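Local coordinates for thymine dioxygenase (Neurospora crassa, PDB 5C3O), which probably oxidises thymine as an iron- and 2-oxoglutarate-dependent dioxygenase with a double-stranded beta-helix (DSBH) fold, at residues E215-G220 / A256-A261; G231-K236 / T271-V276. All coordinates share one frame; numbering follows the deposited sequence.

Contact 1. Residues E215-G220 / A256-A261; sequences EHTDYG and AGDLLA. With CA (calcium ion), chain H.
T217 and D258 meet side chain to side chain, crossing at about a right angle. T217 OG1 gives its proton to D258 OD1 at 2.8 Å, on the syn lone pair of that oxygen. T217 OG1 sits between its own backbone N and carbonyl carbon (chi1 68°), which turns it to the D258 carboxylate. S270 OG also bonds D258 OD1. Replacing D258 by an alanine would probably leave the hydroxyls of T217 and S270 without their shared acceptor.

H216 and D218 form the HxD part of the family's two-histidine, one-carboxylate metal triad, completed by H273. H216 NE2 binds calcium at 2.4 Å and D218 OD1 at 2.2 Å. D218 OD2 is held by T223 and N255.

D258 N reaches D218 O at 2.8 Å. L259 N donates to Y219 O at 3.0 Å, from above the carbonyl plane, and only weakly to G220 O. G257, the N-cap residue, has no capping side chain. The carbonyls of D218 and Y219 take the first N-H groups of helix 258-263 instead. G220 O lies 3.0 Å from G257 CA; a CB on G257 would run into that oxygen. A water accepts from D218 N and probably donates to A256 O.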
loop_
_atom_site.group_PDB
_atom_site.type_symbol
_atom_site.label_atom_id
_atom_site.label_comp_id
_atom_site.label_asym_id
_atom_site.label_seq_id
_atom_site.Cartn_x
_atom_site.Cartn_y
_atom_site.Cartn_z
ATOM N N GLU A 215 -2.688 -2.830 -16.819
ATOM C CA GLU A 215 -3.159 -4.034 -16.154
ATOM C C GLU A 215 -1.980 -4.885 -15.717
ATOM O O GLU A 215 -1.114 -5.215 -16.532
ATOM C CB GLU A 215 -4.047 -4.850 -17.095
ATOM C CG GLU A 215 -5.315 -4.129 -17.528
ATOM C CD GLU A 215 -6.069 -4.861 -18.622
ATOM O OE1 GLU A 215 -6.672 -4.179 -19.476
ATOM O OE2 GLU A 215 -6.061 -6.113 -18.630
ATOM N N HIS A 216 -1.953 -5.244 -14.436
ATOM C CA HIS A 216 -0.847 -6.015 -13.879
ATOM C C HIS A 216 -1.204 -6.666 -12.542
ATOM O O HIS A 216 -2.209 -6.324 -11.908
ATOM C CB HIS A 216 0.364 -5.102 -13.676
ATOM C CG HIS A 216 0.194 -4.124 -12.554
ATOM N ND1 HIS A 216 -0.745 -3.116 -12.577
ATOM C CD2 HIS A 216 0.834 -4.015 -11.366
ATOM C CE1 HIS A 216 -0.671 -2.421 -11.456
ATOM N NE2 HIS A 216 0.278 -2.948 -10.704
ATOM N N THR A 217 -0.368 -7.616 -12.137
ATOM C CA THR A 217 -0.349 -8.115 -10.772
ATOM C C THR A 217 0.929 -7.600 -10.146
ATOM O O THR A 217 1.933 -7.420 -10.842
ATOM C CB THR A 217 -0.340 -9.656 -10.701
ATOM O OG1 THR A 217 0.908 -10.163 -11.186
ATOM C CG2 THR A 217 -1.484 -10.253 -11.496
ATOM N N ASP A 218 0.894 -7.354 -8.841
ATOM C CA ASP A 218 2.090 -6.937 -8.120
ATOM C C ASP A 218 3.028 -8.120 -7.889
ATOM O O ASP A 218 2.605 -9.278 -7.860
ATOM C CB ASP A 218 1.723 -6.299 -6.781
ATOM C CG ASP A 218 0.963 -4.998 -6.937
ATOM O OD1 ASP A 218 0.776 -4.525 -8.082
ATOM O OD2 ASP A 218 0.554 -4.438 -5.902
ATOM N N TYR A 219 4.301 -7.798 -7.707
ATOM C CA TYR A 219 5.374 -8.779 -7.609
ATOM C C TYR A 219 5.555 -9.326 -6.184
ATOM O O TYR A 219 5.835 -10.515 -6.003
ATOM C CB TYR A 219 6.674 -8.118 -8.105
ATOM C CG TYR A 219 7.950 -8.924 -7.948
ATOM C CD1 TYR A 219 8.633 -8.958 -6.729
ATOM C CD2 TYR A 219 8.502 -9.613 -9.026
ATOM C CE1 TYR A 219 9.808 -9.679 -6.582
ATOM C CE2 TYR A 219 9.678 -10.337 -8.889
ATOM C CZ TYR A 219 10.327 -10.365 -7.666
ATOM O OH TYR A 219 11.496 -11.082 -7.524
ATOM N N GLY A 220 5.397 -8.463 -5.182
ATOM C CA GLY A 220 5.809 -8.784 -3.811
ATOM C C GLY A 220 4.814 -9.582 -2.982
ATOM O O GLY A 220 3.982 -10.306 -3.514
ATOM N N ALA A 256 -2.596 -8.943 -2.218
ATOM C CA ALA A 256 -1.507 -9.897 -2.284
ATOM C C ALA A 256 -0.816 -9.789 -3.637
ATOM O O ALA A 256 -1.464 -9.545 -4.653
ATOM C CB ALA A 256 -2.033 -11.309 -2.063
ATOM N N GLY A 257 0.502 -9.963 -3.635
ATOM C CA GLY A 257 1.282 -10.031 -4.862
ATOM C C GLY A 257 1.718 -11.451 -5.178
ATOM O O GLY A 257 1.415 -12.402 -4.433
ATOM N N ASP A 258 2.445 -11.588 -6.284
ATOM C CA ASP A 258 2.822 -12.896 -6.820
ATOM C C ASP A 258 3.653 -13.725 -5.845
ATOM O O ASP A 258 3.527 -14.949 -5.806
ATOM C CB ASP A 258 3.594 -12.733 -8.133
ATOM C CG ASP A 258 2.758 -12.099 -9.237
ATOM O OD1 ASP A 258 1.513 -12.025 -9.121
ATOM O OD2 ASP A 258 3.360 -11.670 -10.236
ATOM N N LEU A 259 4.496 -13.065 -5.058
ATOM C CA LEU A 259 5.340 -13.763 -4.090
ATOM C C LEU A 259 4.513 -14.453 -2.989
ATOM O O LEU A 259 4.878 -15.536 -2.513
ATOM C CB LEU A 259 6.335 -12.787 -3.470
ATOM C CG LEU A 259 7.455 -13.363 -2.602
ATOM C CD1 LEU A 259 8.372 -14.278 -3.408
ATOM C CD2 LEU A 259 8.256 -12.224 -1.984
ATOM N N LEU A 260 3.407 -13.828 -2.589
ATOM C CA LEU A 260 2.519 -14.413 -1.583
ATOM C C LEU A 260 1.767 -15.590 -2.193
ATOM O O LEU A 260 1.637 -16.637 -1.566
ATOM C CB LEU A 260 1.508 -13.389 -1.058
ATOM C CG LEU A 260 1.149 -13.426 0.430
ATOM C CD1 LEU A 260 -0.144 -12.656 0.674
ATOM C CD2 LEU A 260 1.061 -14.826 1.021
ATOM N N ALA A 261 1.254 -15.399 -3.404
ATOM C CA ALA A 261 0.624 -16.489 -4.150
ATOM C C ALA A 261 1.577 -17.682 -4.248
ATOM O O ALA A 261 1.182 -18.812 -3.990
ATOM C CB ALA A 261 0.207 -16.020 -5.536
HETATM CA CA CA H . -0.368 -2.654 -8.447
HETATM O O HOH W 1 -1.674 -8.398 -7.475
HETATM O O HOH W 2 -1.403 -2.047 -6.313
HETATM O O HOH W 3 -1.537 -0.625 -8.506
#

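Contact 2. Residues G231-K236 / T271-V276; sequences GGLQVK and TVHRVV. With CA (calcium ion), chain H.
The H273 ring is met at its edge by L233, with CD1 3.7 Å from H273 CD2. Elsewhere at its edge, H273 ND1 donates in plane to T271 O at 3.0 Å, and NE2 binds calcium at 2.2 Å. The rings of F47 and H216 also meet it, F47 edge-to-face. The R274 guanidinium has Q234 OE1 at its edge, 2° out of plane. The extended R274 chain crosses the Q234 side chain obliquely, and its NE (2.9 Å) and NH2 (3.0 Å) both donate to that oxygen. The amide and guanidinium planes are 30° apart. F242 makes a cation-pi contact with R274, and D244 takes the amide N-H of Q234.

Strands 233-236 and 273-275 pair antiparallel in the small sheet of the DSBH fold. Q234 and R274 are a hydrogen-bonded pair: Q234 N to R274 O (2.7 Å), R274 N to Q234 O (2.8 Å). To one side V276 N bonds G232 O, to the other K236 N bonds V272 O. On the H273 face, V235 CG1 touches T271 CG2.

With ND1 donating to T271 O and NE2 on calcium, two points hold the ring and probably fix its rotation. The ND1 proton leaves NE2 its lone pair for the metal.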
loop_
_atom_site.group_PDB
_atom_site.type_symbol
_atom_site.label_atom_id
_atom_site.label_comp_id
_atom_site.label_asym_id
_atom_site.label_seq_id
_atom_site.Cartn_x
_atom_site.Cartn_y
_atom_site.Cartn_z
ATOM N N GLY A 231 -9.892 8.467 -6.091
ATOM C CA GLY A 231 -9.747 7.074 -6.513
ATOM C C GLY A 231 -9.037 6.897 -7.843
ATOM O O GLY A 231 -8.191 7.707 -8.213
ATOM N N GLY A 232 -9.394 5.834 -8.560
ATOM C CA GLY A 232 -8.748 5.485 -9.825
ATOM C C GLY A 232 -8.381 4.016 -9.981
ATOM O O GLY A 232 -8.139 3.554 -11.099
ATOM N N LEU A 233 -8.334 3.278 -8.870
ATOM C CA LEU A 233 -7.952 1.865 -8.892
ATOM C C LEU A 233 -9.102 0.977 -9.359
ATOM O O LEU A 233 -10.242 1.150 -8.927
ATOM C CB LEU A 233 -7.488 1.413 -7.496
ATOM C CG LEU A 233 -7.183 -0.078 -7.293
ATOM C CD1 LEU A 233 -6.010 -0.519 -8.154
ATOM C CD2 LEU A 233 -6.900 -0.377 -5.828
ATOM N N GLN A 234 -8.786 0.015 -10.222
ATOM C CA GLN A 234 -9.765 -0.975 -10.669
ATOM C C GLN A 234 -9.229 -2.395 -10.545
ATOM O O GLN A 234 -8.075 -2.655 -10.872
ATOM C CB GLN A 234 -10.174 -0.712 -12.118
ATOM C CG GLN A 234 -11.110 0.470 -12.284
ATOM C CD GLN A 234 -11.460 0.752 -13.739
ATOM O OE1 GLN A 234 -10.754 0.336 -14.663
ATOM N NE2 GLN A 234 -12.555 1.472 -13.945
ATOM N N VAL A 235 -10.092 -3.307 -10.102
ATOM C CA VAL A 235 -9.730 -4.704 -9.887
ATOM C C VAL A 235 -10.602 -5.596 -10.771
ATOM O O VAL A 235 -11.819 -5.418 -10.823
ATOM C CB VAL A 235 -9.918 -5.088 -8.403
ATOM C CG1 VAL A 235 -9.512 -6.535 -8.152
ATOM C CG2 VAL A 235 -9.121 -4.144 -7.510
ATOM N N LYS A 236 -9.977 -6.552 -11.457
ATOM C CA LYS A 236 -10.705 -7.462 -12.338
ATOM C C LYS A 236 -11.598 -8.422 -11.544
ATOM O O LYS A 236 -11.183 -8.979 -10.526
ATOM C CB LYS A 236 -9.745 -8.268 -13.221
ATOM C CG LYS A 236 -10.434 -8.939 -14.407
ATOM C CD LYS A 236 -9.582 -10.025 -15.054
ATOM C CE LYS A 236 -8.506 -9.441 -15.956
ATOM N NZ LYS A 236 -7.621 -10.503 -16.512
ATOM N N THR A 271 -4.248 -10.776 -7.744
ATOM C CA THR A 271 -5.311 -10.394 -8.670
ATOM C C THR A 271 -4.904 -9.239 -9.592
ATOM O O THR A 271 -4.286 -8.262 -9.159
ATOM C CB THR A 271 -6.584 -10.009 -7.892
ATOM O OG1 THR A 271 -7.009 -11.121 -7.092
ATOM C CG2 THR A 271 -7.716 -9.618 -8.833
ATOM N N VAL A 272 -5.270 -9.365 -10.867
ATOM C CA VAL A 272 -4.992 -8.350 -11.880
ATOM C C VAL A 272 -5.763 -7.075 -11.548
ATOM O O VAL A 272 -6.930 -7.126 -11.162
ATOM C CB VAL A 272 -5.382 -8.840 -13.294
ATOM C CG1 VAL A 272 -5.225 -7.729 -14.329
ATOM C CG2 VAL A 272 -4.548 -10.055 -13.690
ATOM N N HIS A 273 -5.099 -5.936 -11.684
ATOM C CA HIS A 273 -5.722 -4.646 -11.408
ATOM C C HIS A 273 -5.014 -3.542 -12.197
ATOM O O HIS A 273 -4.002 -3.795 -12.848
ATOM C CB HIS A 273 -5.677 -4.355 -9.903
ATOM C CG HIS A 273 -4.293 -4.246 -9.352
ATOM N ND1 HIS A 273 -3.479 -5.341 -9.160
ATOM C CD2 HIS A 273 -3.579 -3.170 -8.953
ATOM C CE1 HIS A 273 -2.319 -4.943 -8.669
ATOM N NE2 HIS A 273 -2.352 -3.628 -8.539
ATOM N N ARG A 274 -5.550 -2.326 -12.145
ATOM C CA ARG A 274 -4.969 -1.199 -12.881
ATOM C C ARG A 274 -5.442 0.130 -12.307
ATOM O O ARG A 274 -6.505 0.197 -11.688
ATOM C CB ARG A 274 -5.354 -1.274 -14.365
ATOM C CG ARG A 274 -6.824 -0.968 -14.628
ATOM C CD ARG A 274 -7.251 -1.280 -16.052
ATOM N NE ARG A 274 -8.669 -0.982 -16.246
ATOM C CZ ARG A 274 -9.365 -1.263 -17.348
ATOM N NH1 ARG A 274 -8.785 -1.857 -18.388
ATOM N NH2 ARG A 274 -10.655 -0.947 -17.410
ATOM N N VAL A 275 -4.653 1.180 -12.525
ATOM C CA VAL A 275 -5.050 2.536 -12.131
ATOM C C VAL A 275 -5.521 3.321 -13.354
ATOM O O VAL A 275 -4.980 3.177 -14.453
ATOM C CB VAL A 275 -3.934 3.303 -11.376
ATOM C CG1 VAL A 275 -3.531 2.546 -10.116
ATOM C CG2 VAL A 275 -2.723 3.569 -12.264
ATOM N N VAL A 276 -6.531 4.155 -13.138
ATOM C CA VAL A 276 -7.259 4.821 -14.211
ATOM C C VAL A 276 -7.603 6.244 -13.773
ATOM O O VAL A 276 -7.755 6.509 -12.579
ATOM C CB VAL A 276 -8.538 4.010 -14.552
ATOM C CG1 VAL A 276 -9.644 4.877 -15.138
ATOM C CG2 VAL A 276 -8.198 2.858 -15.487
HETATM CA CA CA H . -0.368 -2.654 -8.447
HETATM O O HOH W 3 -1.537 -0.625 -8.506
HETATM O O HOH W 2 -1.403 -2.047 -6.313
#

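Along the chain the segments come in the order 215-220, 231-236, 256-261, 271-276, so the two contacts cross. Contact 1 closes a loop that holds strands 222-227, 233-236, 242-244 and 251-256. Contact 2 closes one that holds strands 242-244 and 251-256 and helix 258-263. Contact 1 joins the loop before strand 222-227 to the turn after strand 251-256, both strands of the large sheet. Contact 2 lies in the small three-stranded sheet. The two meet at the calcium ion, which takes ligands from both. H216 O and H273 N probably share a hydrogen bond, and T217 packs on V272. E215 and R274 make a long, weak ion pair.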